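Side-chain contacts in Cys-Gly metallodipeptidase DUG1 (Saccharomyces cerevisiae, PDB 4G1P), which hydrolyses the dipeptide Cys-Gly as a metal-dependent dipeptidase and serves as the catalytic component of the complex that degrades glutathione: residues 9-14 against 152-157; 211-216 against 392-397; 280-285 against 312-317. One frame throughout, in Å; residues are numbered along the deposited sequence.

Contact 1 of 3, residues 9-14 against 152-157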
# COMPACT_ATOMS: atom_id res chain seq x y z
N PHE A 9 -31.31 36.48 -4.64
CA PHE A 9 -31.21 35.41 -5.62
C PHE A 9 -30.62 35.88 -6.95
O PHE A 9 -29.88 35.14 -7.61
CB PHE A 9 -32.58 34.78 -5.86
CG PHE A 9 -33.05 33.90 -4.76
CD1 PHE A 9 -32.32 33.80 -3.57
CD2 PHE A 9 -34.18 33.14 -4.90
CE1 PHE A 9 -32.75 32.98 -2.54
CE2 PHE A 9 -34.60 32.31 -3.88
CZ PHE A 9 -33.89 32.24 -2.69
N GLN A 10 -30.94 37.10 -7.34
CA GLN A 10 -30.44 37.67 -8.58
C GLN A 10 -28.94 37.97 -8.49
O GLN A 10 -28.19 37.78 -9.46
CB GLN A 10 -31.20 38.93 -8.93
CG GLN A 10 -32.57 38.67 -9.50
CD GLN A 10 -33.32 39.97 -9.73
OE1 GLN A 10 -32.75 41.06 -9.61
NE2 GLN A 10 -34.61 39.86 -10.08
N LYS A 11 -28.52 38.47 -7.34
CA LYS A 11 -27.12 38.81 -7.19
C LYS A 11 -26.30 37.54 -7.13
O LYS A 11 -25.14 37.53 -7.53
CB LYS A 11 -26.90 39.67 -5.95
CG LYS A 11 -27.12 41.15 -6.23
CD LYS A 11 -26.34 41.60 -7.45
CE LYS A 11 -26.84 42.94 -7.99
NZ LYS A 11 -25.88 43.55 -8.96
N ILE A 12 -26.90 36.46 -6.66
CA ILE A 12 -26.21 35.19 -6.57
C ILE A 12 -25.88 34.68 -7.97
O ILE A 12 -24.81 34.14 -8.22
CB ILE A 12 -27.02 34.15 -5.79
CG1 ILE A 12 -26.96 34.46 -4.29
CG2 ILE A 12 -26.51 32.75 -6.06
CD1 ILE A 12 -27.80 33.54 -3.43
N ASP A 13 -26.82 34.89 -8.89
CA ASP A 13 -26.59 34.57 -10.29
C ASP A 13 -25.51 35.48 -10.90
O ASP A 13 -24.61 35.00 -11.59
CB ASP A 13 -27.89 34.68 -11.08
CG ASP A 13 -28.84 33.54 -10.80
OD1 ASP A 13 -28.38 32.48 -10.32
OD2 ASP A 13 -30.05 33.69 -11.08
N SER A 14 -25.60 36.78 -10.64
CA SER A 14 -24.70 37.74 -11.26
C SER A 14 -23.27 37.57 -10.80
O SER A 14 -22.34 37.89 -11.53
CB SER A 14 -25.14 39.17 -10.93
OG SER A 14 -26.48 39.39 -11.29
N PHE A 152 -26.01 39.30 -0.40
CA PHE A 152 -26.79 40.24 0.40
C PHE A 152 -26.17 41.63 0.26
O PHE A 152 -26.88 42.62 0.06
CB PHE A 152 -26.84 39.82 1.88
CG PHE A 152 -27.93 38.84 2.19
CD1 PHE A 152 -27.72 37.48 2.10
CD2 PHE A 152 -29.19 39.29 2.56
CE1 PHE A 152 -28.74 36.57 2.38
CE2 PHE A 152 -30.22 38.40 2.84
CZ PHE A 152 -29.99 37.03 2.75
N LYS A 153 -24.85 41.70 0.33
CA LYS A 153 -24.16 42.97 0.25
C LYS A 153 -24.40 43.65 -1.10
O LYS A 153 -24.82 44.80 -1.15
CB LYS A 153 -22.67 42.80 0.52
CG LYS A 153 -22.14 43.67 1.65
CD LYS A 153 -21.02 42.98 2.42
CE LYS A 153 -19.97 42.41 1.47
NZ LYS A 153 -19.10 41.37 2.10
N ALA A 154 -24.18 42.93 -2.19
CA ALA A 154 -24.33 43.48 -3.53
C ALA A 154 -25.78 43.84 -3.88
O ALA A 154 -26.03 44.67 -4.74
CB ALA A 154 -23.78 42.52 -4.57
N SER A 155 -26.72 43.18 -3.22
CA SER A 155 -28.13 43.40 -3.49
C SER A 155 -28.67 44.55 -2.64
O SER A 155 -29.83 44.93 -2.78
CB SER A 155 -28.93 42.14 -3.21
OG SER A 155 -29.02 41.90 -1.81
N GLY A 156 -27.83 45.10 -1.77
CA GLY A 156 -28.24 46.17 -0.87
C GLY A 156 -29.37 45.75 0.06
O GLY A 156 -30.16 46.57 0.53
N GLN A 157 -29.44 44.46 0.32
CA GLN A 157 -30.46 43.89 1.19
C GLN A 157 -29.90 43.62 2.59
O GLN A 157 -28.74 43.24 2.75
CB GLN A 157 -30.97 42.62 0.54
CG GLN A 157 -32.45 42.54 0.37
CD GLN A 157 -33.07 43.71 -0.39
OE1 GLN A 157 -34.24 44.05 -0.16
NE2 GLN A 157 -32.32 44.31 -1.31
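Ala-154 and Ser-155, at the C-terminal end of helix 135-154, rest against the aliphatic part of Lys-11 on helix 5-14. Two residues earlier, Phe-152 turns its ring to the interior, where it meets Val-8 and Phe-159, while its carbonyl O takes part in closing the helix end. Ala-154 presents its methyl group to the lysine chain, with CB 4.0 Å from Lys-11 CD, and its carbonyl O lies 3.8 Å from Lys-11 CE. Ser-155 follows with CB 3.7 Å from Lys-11 CG. The lysine chain bends at its second torsion (chi2 -50°), which carries CD and CE along to Ala-154 after CG has met the serine. The Ser-155 hydroxyl is turned back on its own helix and bonds at 2.9 Å from OG to Phe-152 O, from above the carbonyl plane. At Gly-156 the chain takes a positive phi of 61° and closes a Schellman motif: Gly-156 N bonds to Lys-153 O and Gln-157 N to Phe-152 O, so the latter oxygen accepts from both Gln-157 N and the serine hydroxyl. The helix that ends here carries the zinc ligand Asp-137 in its first turn, at the far end from Lys-11. Gln-157 follows, its NE2 making a weak bond to Ser-155 O and its side chain lying against Ser-7 and Val-8, about one turn before Lys-11 on helix 5-14.

Contact 2 of 3, residues 211-216 against 392-397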
# COMPACT_ATOMS: atom_id res chain seq x y z
N LEU A 211 -33.16 17.38 3.78
CA LEU A 211 -32.60 17.97 4.98
C LEU A 211 -32.24 16.81 5.90
O LEU A 211 -32.95 15.79 5.97
CB LEU A 211 -33.58 18.95 5.64
CG LEU A 211 -33.96 20.13 4.74
CD1 LEU A 211 -34.95 21.01 5.45
CD2 LEU A 211 -32.74 20.94 4.34
N THR A 212 -31.11 16.94 6.58
CA THR A 212 -30.54 15.81 7.26
C THR A 212 -30.64 15.98 8.75
O THR A 212 -30.20 16.98 9.30
CB THR A 212 -29.10 15.57 6.80
OG1 THR A 212 -29.13 15.21 5.41
CG2 THR A 212 -28.46 14.43 7.60
N TYR A 213 -31.25 14.99 9.40
CA TYR A 213 -31.46 15.07 10.85
C TYR A 213 -30.67 14.03 11.66
O TYR A 213 -30.81 13.97 12.88
CB TYR A 213 -32.96 15.00 11.18
CG TYR A 213 -33.64 13.68 10.84
CD1 TYR A 213 -34.20 13.46 9.59
CD2 TYR A 213 -33.72 12.66 11.78
CE1 TYR A 213 -34.81 12.27 9.28
CE2 TYR A 213 -34.32 11.47 11.48
CZ TYR A 213 -34.87 11.28 10.24
OH TYR A 213 -35.48 10.08 9.95
N GLY A 214 -29.84 13.24 10.98
CA GLY A 214 -29.06 12.20 11.65
C GLY A 214 -27.75 11.77 11.01
O GLY A 214 -27.66 11.60 9.79
N LEU A 215 -26.73 11.57 11.83
CA LEU A 215 -25.44 11.09 11.34
C LEU A 215 -24.98 9.85 12.08
O LEU A 215 -25.16 9.74 13.29
CB LEU A 215 -24.37 12.16 11.54
CG LEU A 215 -24.47 13.43 10.73
CD1 LEU A 215 -23.78 14.53 11.49
CD2 LEU A 215 -23.81 13.23 9.39
N ARG A 216 -24.36 8.92 11.36
CA ARG A 216 -23.68 7.82 12.02
C ARG A 216 -22.36 8.33 12.55
O ARG A 216 -21.76 9.23 11.97
CB ARG A 216 -23.36 6.73 11.04
CG ARG A 216 -24.48 5.87 10.60
CD ARG A 216 -24.05 5.33 9.29
NE ARG A 216 -24.27 3.92 9.11
CZ ARG A 216 -23.89 3.25 8.02
NH1 ARG A 216 -23.25 3.89 7.06
NH2 ARG A 216 -24.15 1.96 7.91
N SER A 392 -31.42 13.84 15.66
CA SER A 392 -32.23 14.93 16.13
C SER A 392 -33.62 14.84 15.54
O SER A 392 -33.85 14.13 14.57
CB SER A 392 -31.60 16.26 15.76
OG SER A 392 -32.62 17.22 15.53
N ASP A 393 -34.54 15.58 16.15
CA ASP A 393 -35.90 15.66 15.67
C ASP A 393 -35.96 16.79 14.67
O ASP A 393 -35.65 17.93 14.99
CB ASP A 393 -36.86 15.94 16.84
CG ASP A 393 -38.15 16.63 16.39
OD1 ASP A 393 -38.14 17.88 16.27
OD2 ASP A 393 -39.17 15.93 16.17
N PRO A 394 -36.37 16.46 13.44
CA PRO A 394 -36.43 17.38 12.29
C PRO A 394 -37.65 18.31 12.27
O PRO A 394 -38.16 18.62 11.19
CB PRO A 394 -36.54 16.42 11.11
CG PRO A 394 -37.28 15.25 11.67
CD PRO A 394 -36.79 15.10 13.08
N PHE A 395 -38.12 18.75 13.43
CA PHE A 395 -39.29 19.62 13.38
C PHE A 395 -39.07 21.03 13.91
O PHE A 395 -39.86 21.92 13.61
CB PHE A 395 -40.52 18.94 13.98
CG PHE A 395 -41.04 17.85 13.11
CD1 PHE A 395 -41.74 18.15 11.96
CD2 PHE A 395 -40.79 16.52 13.41
CE1 PHE A 395 -42.19 17.16 11.14
CE2 PHE A 395 -41.25 15.52 12.59
CZ PHE A 395 -41.95 15.84 11.45
N ASN A 396 -37.99 21.23 14.66
CA ASN A 396 -37.61 22.55 15.17
C ASN A 396 -37.36 23.69 14.18
O ASN A 396 -37.10 23.48 12.99
CB ASN A 396 -36.19 22.49 15.76
CG ASN A 396 -35.17 21.98 14.77
OD1 ASN A 396 -34.90 22.61 13.74
ND2 ASN A 396 -34.62 20.81 15.05
N ALA A 397 -37.40 24.91 14.71
CA ALA A 397 -37.41 26.14 13.94
C ALA A 397 -36.51 26.05 12.70
O ALA A 397 -36.92 26.43 11.61
CB ALA A 397 -36.99 27.32 14.82
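A proline ring laid over the face of a tyrosine stands beside the one backbone hydrogen bond that joins Tyr-213, on strand 210-226, to the chain leaving strand 378-391. CG of Pro-394 is 4.3 Å from the centroid of the Tyr-213 ring and 19° off its normal, a CH-pi contact displaced toward the ring's rim, and CB of the proline reaches the tyrosine CB at 3.9 Å. The tyrosine ring is brought there by a first torsion of 66°, which sets CG between the backbone N and the carbonyl carbon. Ser-392 N donates to Tyr-213 O at 2.8 Å, with the donor nearly in line with the C=O bond. The two strands pair antiparallel in the mixed sheet of this M20 peptidase, and this bond continues their link just beyond the end of strand 378-391. Next comes an Asx turn, in which Asp-393 OD1 accepts from Phe-395 N, and then Asn-396, the N-cap of helix 397-410, whose OD1 takes Phe-399 N. Replacing the tyrosine by an alanine would probably leave Pro-394 without the flat surface it lies on and open a gap between strand and turn, although the backbone bond could persist. Polar and apolar grips thus divide the work: the bond fixes the serine backbone against the strand, while the proline, through dispersion and weakly polarised C-H groups, holds the middle of the turn to the ring.

Contact 3 of 3, residues 280-285 against 312-317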
# COMPACT_ATOMS: atom_id res chain seq x y z
N ALA A 280 -41.94 5.93 10.73
CA ALA A 280 -42.80 6.87 10.02
C ALA A 280 -42.00 7.71 9.04
O ALA A 280 -42.32 7.78 7.85
CB ALA A 280 -43.53 7.77 10.99
N LEU A 281 -40.95 8.34 9.55
CA LEU A 281 -40.09 9.21 8.74
C LEU A 281 -39.44 8.52 7.54
O LEU A 281 -39.05 9.20 6.59
CB LEU A 281 -39.02 9.85 9.62
CG LEU A 281 -39.56 10.67 10.78
CD1 LEU A 281 -38.56 10.69 11.91
CD2 LEU A 281 -39.87 12.09 10.34
N TYR A 282 -39.33 7.21 7.60
CA TYR A 282 -38.59 6.50 6.60
C TYR A 282 -39.43 6.26 5.41
O TYR A 282 -38.96 5.84 4.39
CB TYR A 282 -38.03 5.19 7.13
CG TYR A 282 -36.96 5.34 8.14
CD1 TYR A 282 -36.25 6.49 8.26
CD2 TYR A 282 -36.68 4.33 9.00
CE1 TYR A 282 -35.28 6.63 9.20
CE2 TYR A 282 -35.70 4.47 9.91
CZ TYR A 282 -35.02 5.61 10.01
OH TYR A 282 -34.08 5.70 10.94
N LYS A 283 -40.70 6.54 5.51
CA LYS A 283 -41.52 6.20 4.40
C LYS A 283 -41.80 7.51 3.75
O LYS A 283 -41.76 8.54 4.37
CB LYS A 283 -42.64 5.28 4.82
CG LYS A 283 -43.05 4.42 3.67
CD LYS A 283 -42.30 4.83 2.41
CE LYS A 283 -43.08 4.42 1.16
NZ LYS A 283 -44.46 3.92 1.44
N ASP A 284 -42.06 7.43 2.47
CA ASP A 284 -42.21 8.59 1.67
C ASP A 284 -40.93 9.15 1.20
O ASP A 284 -40.89 10.21 0.66
CB ASP A 284 -42.74 9.70 2.55
CG ASP A 284 -44.20 9.81 2.48
OD1 ASP A 284 -44.73 9.48 1.42
OD2 ASP A 284 -44.83 10.16 3.47
N ILE A 285 -39.89 8.38 1.31
CA ILE A 285 -38.62 8.86 0.91
C ILE A 285 -38.65 8.43 -0.51
O ILE A 285 -39.35 7.53 -0.85
CB ILE A 285 -37.48 8.50 1.86
CG1 ILE A 285 -37.45 9.49 2.98
CG2 ILE A 285 -36.15 8.51 1.14
CD1 ILE A 285 -36.78 8.96 4.19
N HIS A 312 -29.95 0.32 6.37
CA HIS A 312 -28.58 -0.13 6.49
C HIS A 312 -27.54 0.96 6.19
O HIS A 312 -26.40 0.85 6.62
CB HIS A 312 -28.34 -1.42 5.69
CG HIS A 312 -28.84 -2.64 6.41
ND1 HIS A 312 -30.00 -3.28 6.06
CD2 HIS A 312 -28.35 -3.29 7.49
CE1 HIS A 312 -30.20 -4.30 6.89
NE2 HIS A 312 -29.21 -4.32 7.76
N ARG A 313 -27.94 2.02 5.47
CA ARG A 313 -27.11 3.23 5.40
C ARG A 313 -27.24 4.10 6.63
O ARG A 313 -26.29 4.77 7.01
CB ARG A 313 -27.49 4.12 4.22
CG ARG A 313 -27.43 3.48 2.88
CD ARG A 313 -28.12 4.38 1.87
NE ARG A 313 -27.30 5.55 1.58
CZ ARG A 313 -26.97 5.92 0.36
NH1 ARG A 313 -27.40 5.21 -0.67
NH2 ARG A 313 -26.21 6.99 0.16
N TRP A 314 -28.42 4.11 7.25
CA TRP A 314 -28.71 5.15 8.25
C TRP A 314 -28.68 4.74 9.72
O TRP A 314 -28.24 5.52 10.57
CB TRP A 314 -30.06 5.81 7.97
CG TRP A 314 -30.11 6.59 6.69
CD1 TRP A 314 -29.06 6.93 5.90
CD2 TRP A 314 -31.29 7.09 6.04
NE1 TRP A 314 -29.50 7.62 4.80
CE2 TRP A 314 -30.87 7.73 4.86
CE3 TRP A 314 -32.66 7.06 6.34
CZ2 TRP A 314 -31.76 8.35 3.99
CZ3 TRP A 314 -33.55 7.67 5.47
CH2 TRP A 314 -33.10 8.30 4.31
N ARG A 315 -29.17 3.54 10.05
CA ARG A 315 -29.44 3.24 11.45
C ARG A 315 -28.97 1.88 11.93
O ARG A 315 -29.12 1.56 13.10
CB ARG A 315 -30.92 3.46 11.79
CG ARG A 315 -31.88 2.59 11.01
CD ARG A 315 -32.37 1.43 11.86
NE ARG A 315 -32.89 1.90 13.13
CZ ARG A 315 -32.70 1.28 14.29
NH1 ARG A 315 -31.99 0.16 14.33
NH2 ARG A 315 -33.20 1.78 15.41
N TYR A 316 -28.42 1.08 11.03
CA TYR A 316 -27.69 -0.13 11.43
C TYR A 316 -26.20 0.11 11.23
O TYR A 316 -25.81 0.77 10.28
CB TYR A 316 -28.14 -1.35 10.61
CG TYR A 316 -29.55 -1.80 10.96
CD1 TYR A 316 -29.95 -1.88 12.29
CD2 TYR A 316 -30.47 -2.13 9.98
CE1 TYR A 316 -31.23 -2.29 12.63
CE2 TYR A 316 -31.75 -2.53 10.31
CZ TYR A 316 -32.12 -2.62 11.64
OH TYR A 316 -33.39 -3.02 11.99
N PRO A 317 -25.36 -0.39 12.15
CA PRO A 317 -23.92 -0.17 12.03
C PRO A 317 -23.33 -0.84 10.80
O PRO A 317 -23.99 -1.67 10.18
CB PRO A 317 -23.35 -0.81 13.31
CG PRO A 317 -24.37 -1.78 13.74
CD PRO A 317 -25.70 -1.22 13.32
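Trp-314 and Tyr-282 carry most of this contact, which lies in the strand-free run of helices and loops between strands 232-233 and 318-325 of the M20 dipeptidase fold and joins the end of helix 306-314 to the turn after helix 276-281. The two aromatic side chains run antiparallel alongside one another. Their rings are tilted by 55°, with the centroids of the tyrosine ring and the six-membered indole ring 5.9 Å apart, and Tyr-282 CE1 comes to 3.9 Å from Trp-314 CE3, near the plane of the indole. Ile-285 approaches the same indole head-on: its CD1 lies in the ring plane, at the edge, 3.7 Å from both Trp-314 CZ3 and CH2. The indole thus receives apolar carbons from two residues along its six-membered rim, and it also packs on Thr-417 and Arg-418 of strand 415-419. Beyond the tryptophan, the chain of Arg-315 runs roughly perpendicular to the tyrosine, placing CG 3.8 Å from Tyr-282 OH. The polar ends of these two side chains converge on one acid: OE2 of Glu-278 is hydrogen-bonded to Tyr-282 OH and forms a salt bridge with Arg-315 NE.

Overall arrangement
Contact 1 lies at the surface, its centre about 29 Å from the centre of the chain, whereas contacts 2 and 3 are buried. The chemistry differs accordingly: lysine methylenes against a helix end in contact 1, a backbone bond with a proline-tyrosine pair beside a sheet in contact 2, and apolar carbons gathered at the rim of an indole in contact 3. Contact 3 is nested within the loop closed by contact 2, and the two touch, Tyr-213 OH lying against Tyr-282 CE1. Arg-216 NH2 probably bonds to Tyr-316 O and also reaches Gly-238 O of the second subunit. Helix 397-410, which starts in contact 2, meets Phe-9 near contact 1.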